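Local structure of methyltransferase type 12 (Clostridium thermocellum, 3JWG) at residues A[141-146]-A[163-168]; A[29-34]-A[52-57]. The protein probably transfers a methyl group from S-adenosylmethionine to the 2'-hydroxyl of the 3'-terminal nucleotide of small RNAs, this chain being the methyltransferase domain of bacterial Hen1. One frame throughout, in Å; residues are numbered along the deposited sequence.

Contact 1 of 2, residues A[141-146]-A[163-168]; sequences PNKEYN and RFEWTR
Glu144 and Arg168 form the tight end of this contact. Arg168 grips the Glu144 carboxylate side-on, Arg168 NE to Glu144 OE1 at 2.8 Å and Arg168 NH2 to Glu144 OE2 at 2.9 Å, both oxygens lying in the guanidinium plane. The two flat groups are nevertheless turned 61° apart, and both nitrogens come from above the carboxylate plane. Glu144 OE1 takes a second bond, from the backbone N of Arg168 at 2.9 Å, nearly in line with its C-O bond, so one carboxylate holds both the side chain and the first turn of helix 168-182. With its CG anti to the carbonyl carbon (chi1 -68°), Glu144 reaches past Thr167, the N-cap residue of that helix. Asn142 OD1 packs on Arg168 CG at 3.4 Å, while its ND2 is hydrogen-bonded to the carbonyl oxygens of Ser200 and Phe198. In this Rossmann-like methyltransferase domain the contact joins the end of strand 135-141 to the start of helix 168-182. Lys143 N donates a straight bond to Trp166 O (2.9 Å, 172°), and Lys143 CD packs closely on Glu165 O (3.1 Å). Toward Arg163 the fit is looser: Lys143 NZ makes a weak 3.4 Å bond to Arg163 O, and a water links NZ to Glu165 O.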
ATOM      1  N   PRO A 141       9.525  -2.495   3.645  1.00 16.00           N
ATOM      2  CA  PRO A 141      10.523  -3.358   4.283  1.00 15.68           C
ATOM      3  C   PRO A 141      11.257  -2.689   5.438  1.00 16.18           C
ATOM      4  O   PRO A 141      11.415  -1.466   5.465  1.00 16.30           O
ATOM      5  CB  PRO A 141      11.486  -3.681   3.139  1.00 16.69           C
ATOM      6  CG  PRO A 141      10.616  -3.656   1.937  1.00 19.13           C
ATOM      7  CD  PRO A 141       9.717  -2.452   2.187  1.00 16.49           C
ATOM      8  N   ASN A 142      11.688  -3.495   6.404  1.00 15.86           N
ATOM      9  CA  ASN A 142      12.476  -2.975   7.508  1.00 16.47           C
ATOM     10  C   ASN A 142      13.897  -3.329   7.081  1.00 16.78           C
ATOM     11  O   ASN A 142      14.292  -4.500   7.116  1.00 16.38           O
ATOM     12  CB  ASN A 142      12.112  -3.667   8.828  1.00 17.97           C
ATOM     13  CG  ASN A 142      13.246  -3.609   9.847  1.00 22.69           C
ATOM     14  OD1 ASN A 142      14.017  -2.639   9.889  1.00 20.12           O
ATOM     15  ND2 ASN A 142      13.346  -4.643  10.678  1.00 18.92           N
ATOM     16  N   LYS A 143      14.654  -2.328   6.643  1.00 16.21           N
ATOM     17  CA  LYS A 143      16.010  -2.580   6.173  1.00 18.07           C
ATOM     18  C   LYS A 143      16.895  -3.312   7.173  1.00 18.90           C
ATOM     19  O   LYS A 143      17.716  -4.141   6.787  1.00 19.46           O
ATOM     20  CB  LYS A 143      16.703  -1.274   5.767  1.00 19.59           C
ATOM     21  CG  LYS A 143      18.130  -1.511   5.268  1.00 19.75           C
ATOM     22  CD  LYS A 143      18.686  -0.356   4.449  1.00 24.05           C
ATOM     23  CE  LYS A 143      18.924   0.878   5.279  1.00 22.72           C
ATOM     24  NZ  LYS A 143      19.812   1.833   4.535  1.00 23.70           N
ATOM     25  N   GLU A 144      16.723  -3.002   8.453  1.00 18.97           N
ATOM     26  CA  GLU A 144      17.526  -3.604   9.512  1.00 21.06           C
ATOM     27  C   GLU A 144      17.439  -5.125   9.537  1.00 23.40           C
ATOM     28  O   GLU A 144      18.382  -5.809   9.954  1.00 21.65           O
ATOM     29  CB  GLU A 144      17.097  -3.030  10.853  1.00 20.35           C
ATOM     30  CG  GLU A 144      17.441  -1.557  10.996  1.00 24.14           C
ATOM     31  CD  GLU A 144      16.811  -0.940  12.213  1.00 26.22           C
ATOM     32  OE1 GLU A 144      15.694  -0.390  12.094  1.00 26.73           O
ATOM     33  OE2 GLU A 144      17.428  -1.020  13.295  1.00 28.52           O
ATOM     34  N   TYR A 145      16.311  -5.652   9.077  1.00 22.03           N
ATOM     35  CA  TYR A 145      16.117  -7.089   9.051  1.00 24.74           C
ATOM     36  C   TYR A 145      17.193  -7.786   8.227  1.00 25.39           C
ATOM     37  O   TYR A 145      17.593  -8.907   8.535  1.00 24.67           O
ATOM     38  CB  TYR A 145      14.751  -7.428   8.462  1.00 25.19           C
ATOM     39  CG  TYR A 145      14.385  -8.882   8.621  1.00 26.37           C
ATOM     40  CD1 TYR A 145      13.966  -9.379   9.854  1.00 28.86           C
ATOM     41  CD2 TYR A 145      14.472  -9.765   7.547  1.00 28.54           C
ATOM     42  CE1 TYR A 145      13.640 -10.720  10.016  1.00 30.95           C
ATOM     43  CE2 TYR A 145      14.149 -11.114   7.697  1.00 31.11           C
ATOM     44  CZ  TYR A 145      13.732 -11.581   8.935  1.00 31.60           C
ATOM     45  OH  TYR A 145      13.396 -12.904   9.098  1.00 35.46           O
ATOM     46  N   ASN A 146      17.655  -7.122   7.171  1.00 27.80           N
ATOM     47  CA  ASN A 146      18.663  -7.704   6.301  1.00 30.45           C
ATOM     48  C   ASN A 146      20.080  -7.644   6.873  1.00 29.90           C
ATOM     49  O   ASN A 146      21.001  -8.228   6.306  1.00 29.26           O
ATOM     50  CB  ASN A 146      18.630  -7.029   4.926  1.00 34.89           C
ATOM     51  CG  ASN A 146      17.280  -7.176   4.231  1.00 41.16           C
ATOM     52  OD1 ASN A 146      16.315  -6.477   4.557  1.00 44.79           O
ATOM     53  ND2 ASN A 146      17.203  -8.098   3.276  1.00 43.59           N
ATOM     54  N   ARG A 163      19.889  -1.446   0.026  1.00 18.31           N
ATOM     55  CA  ARG A 163      20.252  -0.111   0.489  1.00 20.15           C
ATOM     56  C   ARG A 163      19.131   0.922   0.419  1.00 19.97           C
ATOM     57  O   ARG A 163      19.129   1.899   1.175  1.00 19.74           O
ATOM     58  CB  ARG A 163      21.469   0.393  -0.288  1.00 22.09           C
ATOM     59  CG  ARG A 163      22.660  -0.544  -0.239  1.00 24.68           C
ATOM     60  CD  ARG A 163      23.238  -0.726  -1.636  1.00 28.09           C
ATOM     61  NE  ARG A 163      23.909   0.466  -2.110  1.00 26.65           N
ATOM     62  CZ  ARG A 163      24.149   0.744  -3.387  1.00 25.12           C
ATOM     63  NH1 ARG A 163      23.760  -0.078  -4.356  1.00 23.10           N
ATOM     64  NH2 ARG A 163      24.811   1.847  -3.685  1.00 23.61           N
ATOM     65  N   PHE A 164      18.178   0.716  -0.477  1.00 19.62           N
ATOM     66  CA  PHE A 164      17.090   1.667  -0.590  1.00 24.02           C
ATOM     67  C   PHE A 164      15.899   1.400   0.311  1.00 21.17           C
ATOM     68  O   PHE A 164      14.912   2.136   0.277  1.00 23.32           O
ATOM     69  CB  PHE A 164      16.672   1.809  -2.049  1.00 30.52           C
ATOM     70  CG  PHE A 164      17.467   2.849  -2.783  1.00 39.53           C
ATOM     71  CD1 PHE A 164      17.531   2.862  -4.167  1.00 44.37           C
ATOM     72  CD2 PHE A 164      18.151   3.831  -2.071  1.00 42.45           C
ATOM     73  CE1 PHE A 164      18.262   3.838  -4.826  1.00 46.68           C
ATOM     74  CE2 PHE A 164      18.880   4.807  -2.719  1.00 44.99           C
ATOM     75  CZ  PHE A 164      18.937   4.811  -4.095  1.00 47.98           C
ATOM     76  N   GLU A 165      15.999   0.359   1.129  1.00 19.37           N
ATOM     77  CA  GLU A 165      14.937   0.075   2.084  1.00 18.54           C
ATOM     78  C   GLU A 165      15.193   1.031   3.245  1.00 18.21           C
ATOM     79  O   GLU A 165      16.327   1.473   3.464  1.00 16.70           O
ATOM     80  CB  GLU A 165      15.001  -1.370   2.572  1.00 17.55           C
ATOM     81  CG  GLU A 165      14.941  -2.366   1.443  1.00 21.79           C
ATOM     82  CD  GLU A 165      14.858  -3.799   1.910  1.00 22.61           C
ATOM     83  OE1 GLU A 165      15.376  -4.117   3.002  1.00 22.87           O
ATOM     84  OE2 GLU A 165      14.288  -4.615   1.158  1.00 26.95           O
ATOM     85  N   TRP A 166      14.141   1.343   3.986  1.00 15.64           N
ATOM     86  CA  TRP A 166      14.234   2.267   5.102  1.00 14.56           C
ATOM     87  C   TRP A 166      14.384   1.535   6.415  1.00 15.90           C
ATOM     88  O   TRP A 166      13.845   0.441   6.582  1.00 14.67           O
ATOM     89  CB  TRP A 166      12.967   3.118   5.175  1.00 15.43           C
ATOM     90  CG  TRP A 166      12.687   3.959   3.969  1.00 16.34           C
ATOM     91  CD1 TRP A 166      13.329   3.920   2.759  1.00 16.11           C
ATOM     92  CD2 TRP A 166      11.684   4.977   3.859  1.00 16.19           C
ATOM     93  NE1 TRP A 166      12.786   4.855   1.904  1.00 17.40           N
ATOM     94  CE2 TRP A 166      11.775   5.517   2.555  1.00 17.32           C
ATOM     95  CE3 TRP A 166      10.718   5.486   4.739  1.00 18.23           C
ATOM     96  CZ2 TRP A 166      10.937   6.543   2.111  1.00 15.99           C
ATOM     97  CZ3 TRP A 166       9.882   6.509   4.297  1.00 18.87           C
ATOM     98  CH2 TRP A 166       9.999   7.027   2.992  1.00 19.67           C
ATOM     99  N   THR A 167      15.113   2.144   7.349  1.00 15.18           N
ATOM    100  CA  THR A 167      15.279   1.552   8.673  1.00 16.34           C
ATOM    101  C   THR A 167      13.988   1.881   9.417  1.00 15.86           C
ATOM    102  O   THR A 167      13.162   2.656   8.929  1.00 14.60           O
ATOM    103  CB  THR A 167      16.452   2.180   9.460  1.00 13.53           C
ATOM    104  OG1 THR A 167      16.227   3.588   9.606  1.00 17.59           O
ATOM    105  CG2 THR A 167      17.789   1.947   8.736  1.00 16.28           C
ATOM    106  N   ARG A 168      13.809   1.296  10.593  1.00 15.98           N
ATOM    107  CA  ARG A 168      12.610   1.568  11.372  1.00 18.10           C
ATOM    108  C   ARG A 168      12.565   3.027  11.812  1.00 18.71           C
ATOM    109  O   ARG A 168      11.500   3.646  11.843  1.00 18.02           O
ATOM    110  CB  ARG A 168      12.549   0.624  12.575  1.00 18.38           C
ATOM    111  CG  ARG A 168      12.223  -0.811  12.176  1.00 22.67           C
ATOM    112  CD  ARG A 168      12.450  -1.782  13.331  1.00 24.85           C
ATOM    113  NE  ARG A 168      13.856  -1.832  13.721  1.00 27.77           N
ATOM    114  CZ  ARG A 168      14.325  -2.545  14.741  1.00 29.27           C
ATOM    115  NH1 ARG A 168      13.496  -3.271  15.480  1.00 29.19           N
ATOM    116  NH2 ARG A 168      15.621  -2.533  15.024  1.00 29.42           N
TER
HETATM  117  O   HOH W   1      11.792   0.120   3.366  1.00 12.54           O
HETATM  118  O   HOH W   2      17.901   3.556   4.274  1.00 21.32           O

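Contact 2 of 2, residues A[29-34]-A[52-57]; sequences NAKKVI and SFEQIT
Strands 32-34 and 55-57 run parallel, 3° between their directions and 4.9 Å apart at closest approach, with Lys32 beside Gln55, Val33 beside Ile56 and Ile34 beside Thr57. They belong to strands 32-36 and 55-60, the two strands of a right-handed beta-alpha-beta crossover through helix 42-48, inside the central Rossmann-like sheet of the methyltransferase domain. Lys31 O accepts from Gln55 N at 3.2 Å, and Gln55 O from Val33 N and Val33 O from Thr57 N, both at 2.9 Å. Val33 and Ile56 face the helical layer of 13-27 and 42-48; Lys32, Gln55, Ile34 and Thr57 lie on the other face. Val33 CG2, anti to the carbonyl carbon, meets Phe53 CD1 at 3.9 Å, and Leu25 and Leu47 help to enclose the ring. At the strand entrance Lys31 and Glu54 lie side by side, pointing the same way. Lys31 CD touches Glu54 OE2 at 3.3 Å, but Lys31 NZ stays 4.3 Å from that oxygen, so the opposite charges are near without a salt bridge. Water bridges Ala30 O to Ser52 OG, whose protein partner is Asp50. On the Lys32 face, the bent Gln55 chain brings NE2 to Thr57 OG1 at 2.9 Å; that hydroxyl also bonds Tyr103 OH.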
ATOM      1  N   ASN A  29     -13.651  -0.851   9.096  1.00 20.75           N
ATOM      2  CA  ASN A  29     -14.876  -0.846   8.305  1.00 22.61           C
ATOM      3  C   ASN A  29     -14.745  -0.095   6.983  1.00 21.67           C
ATOM      4  O   ASN A  29     -15.665   0.610   6.578  1.00 19.09           O
ATOM      5  CB  ASN A  29     -16.028  -0.254   9.134  1.00 24.64           C
ATOM      6  CG  ASN A  29     -17.389  -0.496   8.501  1.00 27.63           C
ATOM      7  OD1 ASN A  29     -17.644  -1.561   7.943  1.00 31.44           O
ATOM      8  ND2 ASN A  29     -18.277   0.491   8.603  1.00 31.28           N
ATOM      9  N   ALA A  30     -13.607  -0.248   6.310  1.00 19.41           N
ATOM     10  CA  ALA A  30     -13.406   0.409   5.023  1.00 19.73           C
ATOM     11  C   ALA A  30     -14.101  -0.440   3.960  1.00 20.34           C
ATOM     12  O   ALA A  30     -13.837  -1.634   3.847  1.00 21.20           O
ATOM     13  CB  ALA A  30     -11.904   0.534   4.712  1.00 18.49           C
ATOM     14  N   LYS A  31     -14.995   0.176   3.189  1.00 19.20           N
ATOM     15  CA  LYS A  31     -15.731  -0.541   2.148  1.00 20.17           C
ATOM     16  C   LYS A  31     -15.280  -0.181   0.733  1.00 19.37           C
ATOM     17  O   LYS A  31     -15.485  -0.947  -0.207  1.00 19.22           O
ATOM     18  CB  LYS A  31     -17.228  -0.280   2.309  1.00 21.04           C
ATOM     19  CG  LYS A  31     -17.781  -0.789   3.640  1.00 23.22           C
ATOM     20  CD  LYS A  31     -19.281  -0.546   3.751  1.00 28.40           C
ATOM     21  CE  LYS A  31     -19.831  -1.092   5.061  1.00 29.90           C
ATOM     22  NZ  LYS A  31     -21.300  -0.908   5.158  1.00 33.40           N
ATOM     23  N   LYS A  32     -14.664   0.986   0.586  1.00 19.11           N
ATOM     24  CA  LYS A  32     -14.163   1.438  -0.708  1.00 18.74           C
ATOM     25  C   LYS A  32     -12.663   1.623  -0.514  1.00 16.57           C
ATOM     26  O   LYS A  32     -12.238   2.495   0.233  1.00 14.07           O
ATOM     27  CB  LYS A  32     -14.824   2.761  -1.093  1.00 21.12           C
ATOM     28  CG  LYS A  32     -16.333   2.648  -1.298  1.00 24.81           C
ATOM     29  CD  LYS A  32     -16.964   4.003  -1.583  1.00 31.62           C
ATOM     30  CE  LYS A  32     -16.852   4.929  -0.376  1.00 34.25           C
ATOM     31  NZ  LYS A  32     -17.458   6.267  -0.631  1.00 39.44           N
ATOM     32  N   VAL A  33     -11.870   0.796  -1.181  1.00 16.14           N
ATOM     33  CA  VAL A  33     -10.421   0.846  -1.026  1.00 13.68           C
ATOM     34  C   VAL A  33      -9.676   1.051  -2.335  1.00 14.47           C
ATOM     35  O   VAL A  33     -10.008   0.441  -3.350  1.00 15.33           O
ATOM     36  CB  VAL A  33      -9.909  -0.467  -0.386  1.00 14.14           C
ATOM     37  CG1 VAL A  33      -8.393  -0.396  -0.173  1.00 16.27           C
ATOM     38  CG2 VAL A  33     -10.651  -0.729   0.931  1.00 13.10           C
ATOM     39  N   ILE A  34      -8.660   1.907  -2.303  1.00 14.78           N
ATOM     40  CA  ILE A  34      -7.855   2.155  -3.486  1.00 14.49           C
ATOM     41  C   ILE A  34      -6.412   1.776  -3.157  1.00 16.48           C
ATOM     42  O   ILE A  34      -5.839   2.248  -2.171  1.00 16.78           O
ATOM     43  CB  ILE A  34      -7.949   3.635  -3.945  1.00 15.38           C
ATOM     44  CG1 ILE A  34      -7.076   3.844  -5.185  1.00 17.37           C
ATOM     45  CG2 ILE A  34      -7.551   4.577  -2.820  1.00 16.14           C
ATOM     46  CD1 ILE A  34      -7.268   5.189  -5.841  1.00 16.94           C
ATOM     47  N   SER A  52     -17.348  -7.656   2.014  1.00 27.19           N
ATOM     48  CA  SER A  52     -17.551  -6.370   2.668  1.00 24.40           C
ATOM     49  C   SER A  52     -16.968  -5.227   1.843  1.00 23.18           C
ATOM     50  O   SER A  52     -17.389  -4.081   1.982  1.00 24.68           O
ATOM     51  CB  SER A  52     -16.924  -6.364   4.070  1.00 25.62           C
ATOM     52  OG  SER A  52     -15.506  -6.434   4.012  1.00 25.10           O
ATOM     53  N   PHE A  53     -16.004  -5.533   0.982  1.00 22.13           N
ATOM     54  CA  PHE A  53     -15.389  -4.499   0.153  1.00 23.66           C
ATOM     55  C   PHE A  53     -16.228  -4.254  -1.101  1.00 24.51           C
ATOM     56  O   PHE A  53     -16.236  -5.060  -2.028  1.00 27.06           O
ATOM     57  CB  PHE A  53     -13.956  -4.908  -0.193  1.00 22.22           C
ATOM     58  CG  PHE A  53     -13.074  -5.056   1.021  1.00 21.90           C
ATOM     59  CD1 PHE A  53     -12.754  -3.950   1.798  1.00 19.66           C
ATOM     60  CD2 PHE A  53     -12.624  -6.311   1.424  1.00 21.96           C
ATOM     61  CE1 PHE A  53     -12.001  -4.087   2.967  1.00 23.35           C
ATOM     62  CE2 PHE A  53     -11.869  -6.463   2.592  1.00 22.35           C
ATOM     63  CZ  PHE A  53     -11.557  -5.348   3.368  1.00 20.55           C
ATOM     64  N   GLU A  54     -16.929  -3.124  -1.115  1.00 23.64           N
ATOM     65  CA  GLU A  54     -17.817  -2.770  -2.217  1.00 25.16           C
ATOM     66  C   GLU A  54     -17.111  -2.254  -3.463  1.00 24.49           C
ATOM     67  O   GLU A  54     -17.523  -2.558  -4.584  1.00 24.98           O
ATOM     68  CB  GLU A  54     -18.840  -1.738  -1.734  1.00 26.28           C
ATOM     69  CG  GLU A  54     -19.579  -2.164  -0.464  1.00 33.88           C
ATOM     70  CD  GLU A  54     -20.805  -1.312  -0.180  1.00 38.53           C
ATOM     71  OE1 GLU A  54     -21.689  -1.239  -1.062  1.00 42.87           O
ATOM     72  OE2 GLU A  54     -20.892  -0.721   0.918  1.00 41.47           O
ATOM     73  N   GLN A  55     -16.057  -1.468  -3.269  1.00 23.03           N
ATOM     74  CA  GLN A  55     -15.300  -0.923  -4.391  1.00 21.53           C
ATOM     75  C   GLN A  55     -13.832  -1.188  -4.132  1.00 19.59           C
ATOM     76  O   GLN A  55     -13.308  -0.836  -3.079  1.00 17.51           O
ATOM     77  CB  GLN A  55     -15.542   0.581  -4.530  1.00 23.97           C
ATOM     78  CG  GLN A  55     -14.740   1.252  -5.649  1.00 31.05           C
ATOM     79  CD  GLN A  55     -14.989   0.624  -7.008  1.00 35.36           C
ATOM     80  OE1 GLN A  55     -16.136   0.361  -7.380  1.00 37.90           O
ATOM     81  NE2 GLN A  55     -13.915   0.389  -7.765  1.00 34.58           N
ATOM     82  N   ILE A  56     -13.189  -1.817  -5.104  1.00 18.40           N
ATOM     83  CA  ILE A  56     -11.777  -2.167  -5.030  1.00 18.14           C
ATOM     84  C   ILE A  56     -11.110  -1.580  -6.264  1.00 19.43           C
ATOM     85  O   ILE A  56     -11.407  -1.983  -7.388  1.00 20.06           O
ATOM     86  CB  ILE A  56     -11.613  -3.698  -5.030  1.00 17.74           C
ATOM     87  CG1 ILE A  56     -12.253  -4.276  -3.759  1.00 18.09           C
ATOM     88  CG2 ILE A  56     -10.137  -4.074  -5.164  1.00 20.94           C
ATOM     89  CD1 ILE A  56     -12.517  -5.770  -3.829  1.00 18.92           C
ATOM     90  N   THR A  57     -10.208  -0.628  -6.055  1.00 18.03           N
ATOM     91  CA  THR A  57      -9.534   0.017  -7.167  1.00 18.03           C
ATOM     92  C   THR A  57      -8.015  -0.103  -7.085  1.00 18.58           C
ATOM     93  O   THR A  57      -7.413   0.236  -6.066  1.00 18.62           O
ATOM     94  CB  THR A  57      -9.908   1.506  -7.224  1.00 18.66           C
ATOM     95  OG1 THR A  57     -11.332   1.630  -7.343  1.00 18.98           O
ATOM     96  CG2 THR A  57      -9.228   2.188  -8.408  1.00 18.74           C
TER
HETATM   97  O   HOH W   3     -14.665  -3.785   5.176  1.00 23.93           O

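How the contacts relate
From the N terminus, helix 13-27 leads into residues 29-34, and contact 2 closes once the chain has passed through helix 42-48 and returned at 52-57, pairing two neighbouring strands of the sheet. The chain then adds strands 86-90 and 105-109, on different sides of that pair, before strand 135-141 runs into contact 1. There 141-146 and 163-168 close a loop of 16 residues without helix or strand, partly unmodelled, just ahead of helix 168-182. The two loops follow in series, neither nesting nor crossing. The centres of contact 1 and contact 2 are about 30 Å apart. They lie on opposite sides of the chain's centre, with their nearest atoms about 17 Å apart.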